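Local coordinates for Lin2634 protein (Listeria innocua, PDB 3MZO) that probably acts as a metal-dependent HD-domain phosphohydrolase related to YfbR-like 5'-deoxynucleotidases, and binds calcium ions, at residues Asn16-Pro21 against Tyr26-Val31; Tyr36-Ile41 against Leu66-Ser71; Glu123-Thr128 against Ile133-Asp138. All coordinates share one frame; numbering follows the deposited sequence. Where two conformers were deposited one is given.

Interaction 1 of 3, residues Asn16-Pro21 against Tyr26-Val31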
loop_
_atom_site.group_PDB
_atom_site.type_symbol
_atom_site.label_atom_id
_atom_site.label_comp_id
_atom_site.label_asym_id
_atom_site.label_seq_id
_atom_site.Cartn_x
_atom_site.Cartn_y
_atom_site.Cartn_z
ATOM N N ASN B 16 -3.809 -12.130 -0.285
ATOM C CA ASN B 16 -3.375 -11.240 -1.358
ATOM C C ASN B 16 -4.325 -11.216 -2.551
ATOM O O ASN B 16 -3.990 -10.627 -3.578
ATOM C CB ASN B 16 -1.963 -11.652 -1.817
ATOM C CG ASN B 16 -0.911 -11.440 -0.730
ATOM O OD1 ASN B 16 -1.041 -10.537 0.112
ATOM N ND2 ASN B 16 0.132 -12.272 -0.737
ATOM N N ILE B 17 -5.462 -11.899 -2.420
ATOM C CA ILE B 17 -6.525 -11.926 -3.414
ATOM C C ILE B 17 -7.688 -11.192 -2.759
ATOM O O ILE B 17 -8.140 -11.534 -1.668
ATOM C CB ILE B 17 -6.915 -13.347 -3.790
ATOM C CG1 ILE B 17 -5.671 -14.057 -4.322
ATOM C CG2 ILE B 17 -8.036 -13.360 -4.902
ATOM C CD1 ILE B 17 -5.870 -15.476 -4.517
ATOM N N TYR B 18 -8.138 -10.159 -3.437
ATOM C CA TYR B 18 -9.166 -9.276 -2.935
ATOM C C TYR B 18 -10.462 -9.438 -3.676
ATOM O O TYR B 18 -10.489 -9.890 -4.814
ATOM C CB TYR B 18 -8.667 -7.865 -3.017
ATOM C CG TYR B 18 -7.541 -7.666 -2.069
ATOM C CD1 TYR B 18 -7.794 -7.324 -0.752
ATOM C CD2 TYR B 18 -6.217 -7.888 -2.456
ATOM C CE1 TYR B 18 -6.760 -7.168 0.168
ATOM C CE2 TYR B 18 -5.159 -7.722 -1.535
ATOM C CZ TYR B 18 -5.461 -7.359 -0.221
ATOM O OH TYR B 18 -4.486 -7.167 0.727
ATOM N N ARG B 19 -11.552 -9.096 -3.000
ATOM C CA ARG B 19 -12.863 -9.277 -3.558
ATOM C C ARG B 19 -13.207 -8.098 -4.429
ATOM O O ARG B 19 -12.920 -6.969 -4.055
ATOM C CB ARG B 19 -13.862 -9.437 -2.423
ATOM C CG ARG B 19 -13.637 -10.773 -1.720
ATOM C CD ARG B 19 -14.389 -10.913 -0.482
ATOM N NE ARG B 19 -15.802 -10.551 -0.558
ATOM C CZ ARG B 19 -16.782 -11.339 -1.009
ATOM N NH1 ARG B 19 -16.551 -12.550 -1.513
ATOM N NH2 ARG B 19 -18.023 -10.895 -0.981
ATOM N N CYS B 20 -13.859 -8.398 -5.549
ATOM C CA CYS B 20 -14.255 -7.467 -6.609
ATOM C C CYS B 20 -13.259 -6.330 -6.842
ATOM O O CYS B 20 -13.531 -5.178 -6.605
ATOM C CB CYS B 20 -15.720 -6.996 -6.494
ATOM S SG CYS B 20 -16.623 -7.242 -4.924
ATOM N N PRO B 21 -12.075 -6.676 -7.300
ATOM C CA PRO B 21 -11.134 -5.604 -7.579
ATOM C C PRO B 21 -11.585 -4.787 -8.817
ATOM O O PRO B 21 -12.294 -5.300 -9.655
ATOM C CB PRO B 21 -9.831 -6.355 -7.842
ATOM C CG PRO B 21 -10.262 -7.708 -8.349
ATOM C CD PRO B 21 -11.562 -8.014 -7.650
ATOM N N TYR B 26 -13.679 2.032 -0.219
ATOM C CA TYR B 26 -12.985 2.660 0.926
ATOM C C TYR B 26 -12.239 1.600 1.728
ATOM O O TYR B 26 -11.177 1.870 2.236
ATOM C CB TYR B 26 -13.945 3.464 1.812
ATOM C CG TYR B 26 -14.539 4.720 1.167
ATOM C CD1 TYR B 26 -13.834 5.919 1.138
ATOM C CD2 TYR B 26 -15.837 4.714 0.647
ATOM C CE1 TYR B 26 -14.379 7.044 0.577
ATOM C CE2 TYR B 26 -16.389 5.841 0.095
ATOM C CZ TYR B 26 -15.670 7.002 0.076
ATOM O OH TYR B 26 -16.242 8.112 -0.494
ATOM N N GLN B 27 -12.804 0.394 1.841
ATOM C CA GLN B 27 -12.165 -0.729 2.530
ATOM C C GLN B 27 -12.137 -1.973 1.646
ATOM O O GLN B 27 -13.186 -2.396 1.149
ATOM C CB GLN B 27 -12.964 -1.096 3.758
ATOM C CG GLN B 27 -13.084 -0.012 4.772
ATOM C CD GLN B 27 -13.674 -0.528 6.049
ATOM O OE1 GLN B 27 -14.627 0.043 6.565
ATOM N NE2 GLN B 27 -13.135 -1.643 6.546
ATOM N N GLU B 28 -10.961 -2.554 1.468
ATOM C CA GLU B 28 -10.766 -3.803 0.730
ATOM C C GLU B 28 -10.821 -4.954 1.741
ATOM O O GLU B 28 -10.554 -4.759 2.917
ATOM C CB GLU B 28 -9.408 -3.827 0.037
ATOM C CG GLU B 28 -9.297 -2.844 -1.151
ATOM C CD GLU B 28 -9.645 -3.458 -2.513
ATOM O OE1 GLU B 28 -8.770 -4.176 -3.068
ATOM O OE2 GLU B 28 -10.759 -3.194 -3.043
ATOM N N HIS B 29 -11.169 -6.132 1.259
ATOM C CA HIS B 29 -11.287 -7.340 2.103
ATOM C C HIS B 29 -10.666 -8.470 1.333
ATOM O O HIS B 29 -11.001 -8.651 0.170
ATOM C CB HIS B 29 -12.764 -7.659 2.370
ATOM C CG HIS B 29 -13.530 -6.509 2.952
ATOM N ND1 HIS B 29 -13.413 -6.129 4.271
ATOM C CD2 HIS B 29 -14.383 -5.624 2.376
ATOM C CE1 HIS B 29 -14.190 -5.077 4.492
ATOM N NE2 HIS B 29 -14.785 -4.747 3.355
ATOM N N SER B 30 -9.724 -9.198 1.940
ATOM C CA SER B 30 -9.126 -10.352 1.262
ATOM C C SER B 30 -10.089 -11.523 1.238
ATOM O O SER B 30 -11.063 -11.568 1.995
ATOM C CB SER B 30 -7.817 -10.780 1.907
ATOM O OG SER B 30 -8.028 -11.353 3.195
ATOM N N VAL B 31 -9.822 -12.485 0.377
ATOM C CA VAL B 31 -10.659 -13.688 0.362
ATOM C C VAL B 31 -10.537 -14.409 1.707
ATOM O O VAL B 31 -11.509 -14.934 2.175
ATOM C CB VAL B 31 -10.310 -14.647 -0.791
ATOM C CG1 VAL B 31 -11.133 -15.937 -0.696
ATOM C CG2 VAL B 31 -10.567 -13.993 -2.129
HETATM O O HOH W 1 -12.251 -5.934 -1.473
#

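Interaction 2 of 3, residues Tyr36-Ile41 against Leu66-Ser71. With CA (calcium ion), chain M; CA (calcium ion), chain K.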
loop_
_atom_site.group_PDB
_atom_site.type_symbol
_atom_site.label_atom_id
_atom_site.label_comp_id
_atom_site.label_asym_id
_atom_site.label_seq_id
_atom_site.Cartn_x
_atom_site.Cartn_y
_atom_site.Cartn_z
ATOM N N TYR B 36 -13.233 -16.031 6.823
ATOM C CA TYR B 36 -13.347 -15.870 8.266
ATOM C C TYR B 36 -14.702 -15.322 8.683
ATOM O O TYR B 36 -15.374 -15.888 9.572
ATOM C CB TYR B 36 -12.195 -15.015 8.828
ATOM C CG TYR B 36 -12.473 -14.575 10.242
ATOM C CD1 TYR B 36 -12.437 -15.494 11.296
ATOM C CD2 TYR B 36 -12.842 -13.268 10.526
ATOM C CE1 TYR B 36 -12.743 -15.110 12.625
ATOM C CE2 TYR B 36 -13.157 -12.870 11.844
ATOM C CZ TYR B 36 -13.098 -13.800 12.892
ATOM O OH TYR B 36 -13.400 -13.424 14.202
ATOM N N LYS B 37 -15.148 -14.267 8.022
ATOM C CA LYS B 37 -16.406 -13.645 8.378
ATOM C C LYS B 37 -17.619 -14.522 8.010
ATOM O O LYS B 37 -18.535 -14.697 8.827
ATOM C CB LYS B 37 -16.489 -12.224 7.756
ATOM C CG LYS B 37 -15.455 -11.232 8.327
ATOM C CD LYS B 37 -15.585 -9.770 7.711
ATOM C CE LYS B 37 -15.316 -9.735 6.244
ATOM N NZ LYS B 37 -15.270 -8.310 5.694
ATOM N N VAL B 38 -17.597 -15.143 6.829
ATOM C CA VAL B 38 -18.688 -16.027 6.444
ATOM C C VAL B 38 -18.798 -17.210 7.402
ATOM O O VAL B 38 -19.924 -17.625 7.746
ATOM C CB VAL B 38 -18.576 -16.469 4.987
ATOM C CG1 VAL B 38 -19.563 -17.589 4.600
ATOM C CG2 VAL B 38 -18.800 -15.229 4.049
ATOM N N THR B 39 -17.658 -17.761 7.822
ATOM C CA THR B 39 -17.663 -18.901 8.768
ATOM C C THR B 39 -18.230 -18.445 10.135
ATOM O O THR B 39 -19.090 -19.119 10.707
ATOM C CB THR B 39 -16.293 -19.567 8.866
ATOM O OG1 THR B 39 -15.841 -19.884 7.543
ATOM C CG2 THR B 39 -16.364 -20.872 9.665
ATOM N N SER B 40 -17.834 -17.270 10.608
ATOM C CA SER B 40 -18.436 -16.693 11.822
ATOM C C SER B 40 -19.930 -16.434 11.741
ATOM O O SER B 40 -20.684 -16.766 12.686
ATOM C CB SER B 40 -17.684 -15.450 12.230
ATOM O OG SER B 40 -16.305 -15.753 12.429
ATOM N N ILE B 41 -20.365 -15.863 10.609
ATOM C CA ILE B 41 -21.785 -15.660 10.323
ATOM C C ILE B 41 -22.534 -17.000 10.312
ATOM O O ILE B 41 -23.564 -17.137 10.965
ATOM C CB ILE B 41 -21.991 -14.856 8.976
ATOM C CG1 ILE B 41 -21.506 -13.398 9.141
ATOM C CG2 ILE B 41 -23.457 -14.885 8.517
ATOM C CD1 ILE B 41 -21.156 -12.689 7.796
ATOM N N LEU B 66 -16.024 -22.504 5.679
ATOM C CA LEU B 66 -14.598 -22.249 5.753
ATOM C C LEU B 66 -13.909 -22.318 4.385
ATOM O O LEU B 66 -13.061 -21.489 4.066
ATOM C CB LEU B 66 -13.908 -23.232 6.718
ATOM C CG LEU B 66 -12.427 -22.917 6.950
ATOM C CD1 LEU B 66 -12.258 -21.604 7.728
ATOM C CD2 LEU B 66 -11.736 -24.105 7.647
ATOM N N ASN B 67 -14.277 -23.317 3.598
ATOM C CA ASN B 67 -13.590 -23.653 2.368
ATOM C C ASN B 67 -14.236 -23.139 1.083
ATOM O O ASN B 67 -13.703 -23.364 0.029
ATOM C CB ASN B 67 -13.460 -25.162 2.290
ATOM C CG ASN B 67 -12.804 -25.751 3.550
ATOM O OD1 ASN B 67 -11.674 -25.410 3.874
ATOM N ND2 ASN B 67 -13.520 -26.617 4.254
ATOM N N HIS B 68 -15.327 -22.395 1.178
ATOM C CA HIS B 68 -16.145 -22.119 -0.007
ATOM C C HIS B 68 -15.449 -21.249 -1.043
ATOM O O HIS B 68 -15.775 -21.379 -2.190
ATOM C CB HIS B 68 -17.509 -21.508 0.338
ATOM C CG HIS B 68 -17.483 -20.047 0.677
ATOM N ND1 HIS B 68 -17.035 -19.570 1.882
ATOM C CD2 HIS B 68 -17.950 -18.973 0.003
ATOM C CE1 HIS B 68 -17.157 -18.255 1.912
ATOM N NE2 HIS B 68 -17.708 -17.865 0.781
ATOM N N ASP B 69 -14.497 -20.405 -0.648
ATOM C CA ASP B 69 -13.788 -19.556 -1.615
ATOM C C ASP B 69 -12.291 -19.854 -1.787
ATOM O O ASP B 69 -11.562 -19.086 -2.413
ATOM C CB ASP B 69 -14.017 -18.076 -1.267
ATOM C CG ASP B 69 -15.332 -17.536 -1.816
ATOM O OD1 ASP B 69 -15.925 -18.180 -2.656
ATOM O OD2 ASP B 69 -15.757 -16.425 -1.466
ATOM N N TYR B 70 -11.842 -20.997 -1.285
ATOM C CA TYR B 70 -10.473 -21.430 -1.445
ATOM C C TYR B 70 -10.071 -21.440 -2.938
ATOM O O TYR B 70 -8.951 -21.073 -3.282
ATOM C CB TYR B 70 -10.269 -22.813 -0.788
ATOM C CG TYR B 70 -8.860 -23.308 -0.939
ATOM C CD1 TYR B 70 -7.848 -22.826 -0.131
ATOM C CD2 TYR B 70 -8.529 -24.223 -1.932
ATOM C CE1 TYR B 70 -6.544 -23.233 -0.292
ATOM C CE2 TYR B 70 -7.217 -24.644 -2.102
ATOM C CZ TYR B 70 -6.231 -24.154 -1.274
ATOM O OH TYR B 70 -4.929 -24.544 -1.460
ATOM N N SER B 71 -10.999 -21.800 -3.819
ATOM C CA SER B 71 -10.716 -21.861 -5.269
ATOM C C SER B 71 -10.371 -20.529 -5.907
ATOM O O SER B 71 -9.839 -20.491 -7.052
ATOM C CB SER B 71 -11.888 -22.506 -6.029
ATOM O OG SER B 71 -13.121 -21.856 -5.769
HETATM CA CA CA M . -16.709 -20.020 -4.143
HETATM CA CA CA K . -18.155 -16.036 -1.377
HETATM O O HOH W 2 -18.540 -17.814 -3.283
HETATM O O HOH W 3 -15.712 -21.791 -4.959
HETATM O O HOH W 4 -15.616 -18.324 -5.624
HETATM O O HOH W 5 -18.937 -21.052 -3.317
#

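Interaction 3 of 3, residues Glu123-Thr128 against Ile133-Asp138. With CA (calcium ion), chain K.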
loop_
_atom_site.group_PDB
_atom_site.type_symbol
_atom_site.label_atom_id
_atom_site.label_comp_id
_atom_site.label_asym_id
_atom_site.label_seq_id
_atom_site.Cartn_x
_atom_site.Cartn_y
_atom_site.Cartn_z
ATOM N N GLU B 123 -18.525 -27.723 -4.379
ATOM C CA GLU B 123 -19.622 -26.756 -4.158
ATOM C C GLU B 123 -20.352 -27.032 -2.829
ATOM O O GLU B 123 -20.802 -28.154 -2.579
ATOM C CB GLU B 123 -20.639 -26.836 -5.324
ATOM C CG GLU B 123 -21.778 -25.779 -5.301
ATOM C CD GLU B 123 -21.288 -24.324 -5.113
ATOM O OE1 GLU B 123 -20.591 -23.789 -6.004
ATOM O OE2 GLU B 123 -21.628 -23.706 -4.079
ATOM N N GLY B 124 -20.437 -26.018 -1.981
ATOM C CA GLY B 124 -21.062 -26.161 -0.679
ATOM C C GLY B 124 -22.532 -25.786 -0.636
ATOM O O GLY B 124 -23.248 -26.218 0.269
ATOM N N LYS B 125 -22.959 -24.947 -1.569
ATOM C CA LYS B 125 -24.334 -24.460 -1.618
ATOM C C LYS B 125 -25.267 -25.488 -2.217
ATOM O O LYS B 125 -25.660 -25.379 -3.361
ATOM C CB LYS B 125 -24.416 -23.126 -2.383
ATOM C CG LYS B 125 -23.499 -22.040 -1.722
ATOM C CD LYS B 125 -23.639 -20.642 -2.328
ATOM C CE LYS B 125 -22.434 -19.769 -1.914
ATOM N NZ LYS B 125 -22.539 -18.361 -2.382
ATOM N N ASP B 126 -25.626 -26.483 -1.424
ATOM C CA ASP B 126 -26.582 -27.507 -1.836
ATOM C C ASP B 126 -27.875 -27.274 -1.058
ATOM O O ASP B 126 -28.005 -26.272 -0.358
ATOM C CB ASP B 126 -25.992 -28.889 -1.590
ATOM C CG ASP B 126 -25.691 -29.166 -0.129
ATOM O OD1 ASP B 126 -26.273 -28.516 0.789
ATOM O OD2 ASP B 126 -24.872 -30.087 0.096
ATOM N N SER B 127 -28.813 -28.200 -1.113
ATOM C CA SER B 127 -30.097 -27.946 -0.482
ATOM C C SER B 127 -30.184 -28.512 0.936
ATOM O O SER B 127 -31.266 -28.551 1.523
ATOM C CB SER B 127 -31.228 -28.507 -1.357
ATOM O OG SER B 127 -31.012 -29.881 -1.601
ATOM N N THR B 128 -29.073 -28.966 1.499
ATOM C CA THR B 128 -29.079 -29.367 2.910
ATOM C C THR B 128 -29.208 -28.104 3.751
ATOM O O THR B 128 -28.968 -26.987 3.259
ATOM C CB THR B 128 -27.802 -30.105 3.321
ATOM O OG1 THR B 128 -26.687 -29.204 3.279
ATOM C CG2 THR B 128 -27.557 -31.342 2.403
ATOM N N ILE B 133 -27.339 -22.546 4.870
ATOM C CA ILE B 133 -26.681 -21.637 5.802
ATOM C C ILE B 133 -25.504 -20.984 5.105
ATOM O O ILE B 133 -25.252 -19.792 5.308
ATOM C CB ILE B 133 -26.274 -22.321 7.125
ATOM C CG1 ILE B 133 -27.520 -22.565 7.992
ATOM C CG2 ILE B 133 -25.242 -21.501 7.923
ATOM C CD1 ILE B 133 -27.259 -23.457 9.163
ATOM N N LEU B 134 -24.776 -21.739 4.290
ATOM C CA LEU B 134 -23.658 -21.146 3.529
ATOM C C LEU B 134 -24.180 -20.111 2.547
ATOM O O LEU B 134 -23.588 -19.038 2.417
ATOM C CB LEU B 134 -22.856 -22.204 2.768
ATOM C CG LEU B 134 -21.756 -21.675 1.816
ATOM C CD1 LEU B 134 -20.745 -20.728 2.470
ATOM C CD2 LEU B 134 -21.043 -22.846 1.121
ATOM N N ALA B 135 -25.283 -20.430 1.852
ATOM C CA ALA B 135 -25.848 -19.499 0.877
ATOM C C ALA B 135 -26.194 -18.163 1.536
ATOM O O ALA B 135 -25.816 -17.107 1.017
ATOM C CB ALA B 135 -27.109 -20.102 0.097
ATOM N N ILE B 136 -26.877 -18.191 2.674
ATOM C CA ILE B 136 -27.323 -16.942 3.261
ATOM C C ILE B 136 -26.152 -16.202 3.890
ATOM O O ILE B 136 -26.138 -14.969 3.876
ATOM C CB ILE B 136 -28.495 -17.082 4.250
ATOM C CG1 ILE B 136 -28.122 -17.936 5.463
ATOM C CG2 ILE B 136 -29.753 -17.678 3.544
ATOM C CD1 ILE B 136 -29.263 -18.059 6.513
ATOM N N SER B 137 -25.176 -16.947 4.431
ATOM C CA SER B 137 -24.040 -16.343 5.143
ATOM C C SER B 137 -23.105 -15.538 4.234
ATOM O O SER B 137 -22.615 -14.464 4.597
ATOM C CB SER B 137 -23.258 -17.449 5.892
ATOM O OG SER B 137 -24.049 -17.987 6.953
ATOM N N ASP B 138 -22.849 -16.099 3.051
ATOM C CA ASP B 138 -22.110 -15.443 1.982
ATOM C C ASP B 138 -22.825 -14.136 1.549
ATOM O O ASP B 138 -22.198 -13.079 1.424
ATOM C CB ASP B 138 -21.993 -16.442 0.825
ATOM C CG ASP B 138 -21.002 -16.017 -0.240
ATOM O OD1 ASP B 138 -20.151 -15.142 0.021
ATOM O OD2 ASP B 138 -21.068 -16.588 -1.354
HETATM CA CA CA K . -18.155 -16.036 -1.377
HETATM O O HOH W 6 -24.959 -17.217 -1.660
HETATM O O HOH W 2 -18.540 -17.814 -3.283
#

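Interaction 1 of 3, residues Asn16-Pro21 against Tyr26-Val31
The carbonyl oxygen Ile17 O accepts from the backbone amide Val31 N at 2.8 Å, and Ser30 CA adds a weak CA-H...O contact. With a second bond from Arg19 N to His29 O (3.2 Å), this makes a single beta bridge of antiparallel type, Tyr18 and Ser30 forming its non-hydrogen-bonded pair. It illustrates how two irregular stretches of one loop can be pinned together without a sheet. A water extends the pairing by one step, accepting from His29 N at 2.9 Å and lying equally close to Arg19 O.

Side chains pack around the bridge. Ile17 and Val31 run side by side, their CG2 methyls 3.8 Å apart. Tyr18 CD1 lies 3.6 Å from His29 O. Glu28 crosses Tyr18 at about a right angle, OE1 coming 3.7 Å from Tyr18 CB, with ring and carboxylate planes only 24° apart. Arg19 bends at chi3 (48°), which turns NE into a salt bridge with Glu145 of helix 129-151, beside the metal ligand His34. Ser30 is the N-cap of helix 31-51; its OG is also hydrogen-bonded to Glu33 of the third subunit, and its CB sits 3.7 Å from Ile17 O.

Interaction 2 of 3, residues Tyr36-Ile41 against Leu66-Ser71
Helix 31-51 passes the C-terminal part of helix 58-67 closely at Thr39 and Leu66, whose CA atoms are 5.4 Å apart. Beyond Leu66 the chain turns through a type I beta turn, Asn67 to Tyr70, and enters a 3-10 segment. That turn carries the His-Asp pair that gives HD-domain proteins their name.

Two side-chain contacts close the approach. Thr39 OG1 lies against the backbone of Leu66, 3.2 Å from its CA, while its hydrogen bond goes to Ser35 O within its own helix. The rotation that sets CG2 anti to the backbone N (chi1 -52°) places OG1 to reach Ser35 O while it lies against Leu66. The preceding residue, Val38, packs CG1 obliquely against His68 CE1, the carbon between the two ring nitrogens, at 3.7 Å.

Both nitrogens of that ring are engaged. His68 ND1 bonds to Ala65 O, which limits rotation of the ring, and the edge bearing NE2 faces a calcium ion lying in the ring plane, 2.9 Å from His68 NE2. Asp69 bridges two metals: OD2 holds this first calcium at 2.4 Å, and OD1 holds the second at 2.5 Å. The second ion is also bound by the backbone His68 O at 2.6 Å and by three waters, one of which is hydrogen-bonded to Ser71 OG. His34, Asp138 and a water that donates to Asp69 OD1 complete the first ion's ligands.

Around this site, helix 129-151 covers Val38 through Ser137 and Asp141 and His68 through Leu134, helix 114-121 packs on Asn67 and Tyr70, and helix 87-108 meets Ser71. On the third subunit, Leu66 packs against Thr39 and Gln43 against Leu66.

Interaction 3 of 3, residues Glu123-Thr128 against Ile133-Asp138
Lys125 forms the centre of an inverse gamma turn in the loop before helix 129-151, and its CA comes within 5.8 Å of Ala135 CA on that helix. From there its side chain, extended beyond CG, crosses the helix surface. CG rests against Leu134 CD2 at 3.8 Å, CD passes over Ala135, and NZ ends in a short salt bridge to Asp138 OD2 (2.5 Å). The bond uses the anti lone pair of OD2, which also lies 3.0 Å from the calcium ion; Asp138 OD1 makes the metal bond at 2.6 Å. Asp138 is the distant aspartate of the H...HD...D pattern of HD-domain proteins, and Lys125 is a second-shell residue that would be expected to help position it. A water joins Lys125 NZ to Ala135 O.

Leu134 CD2 also reaches the bare backbone of Gly124, 3.7 Å from its C atom. The loop is shaped by its own side chains: Glu123 OE2 accepts from Lys125 N, and Asp126 OD1 makes an Asx turn with Thr128 N. Thr128 N-caps the helix.

Among the neighbouring helices, Leu134 touches Lys64 of helix 58-67, Ser137 faces Ala42 and Phe45 of helix 31-51, and Ile136 packs on helix 177-191.

How the interactions relate
The three contacts converge on one metal centre in a largely helical fold, from different depths. Interactions 2 and 3 are buried and share the first calcium ion and one of its waters: the former supplies His68 and Asp69, the latter Asp138, and their centres lie about 11 Å apart. Interaction 1 is only partly buried, with its centre about 21 Å from that of interaction 3, yet Arg19 reaches the site from the loop side and Val31 touches Asp69. Chemistry follows place: backbone bonds stitch the loop, van der Waals packing makes the helix contact beside a turn that binds the metals, and a salt bridge ties loop to helix in 123-128 with 133-138. Interactions 1 and 2 also meet the third subunit.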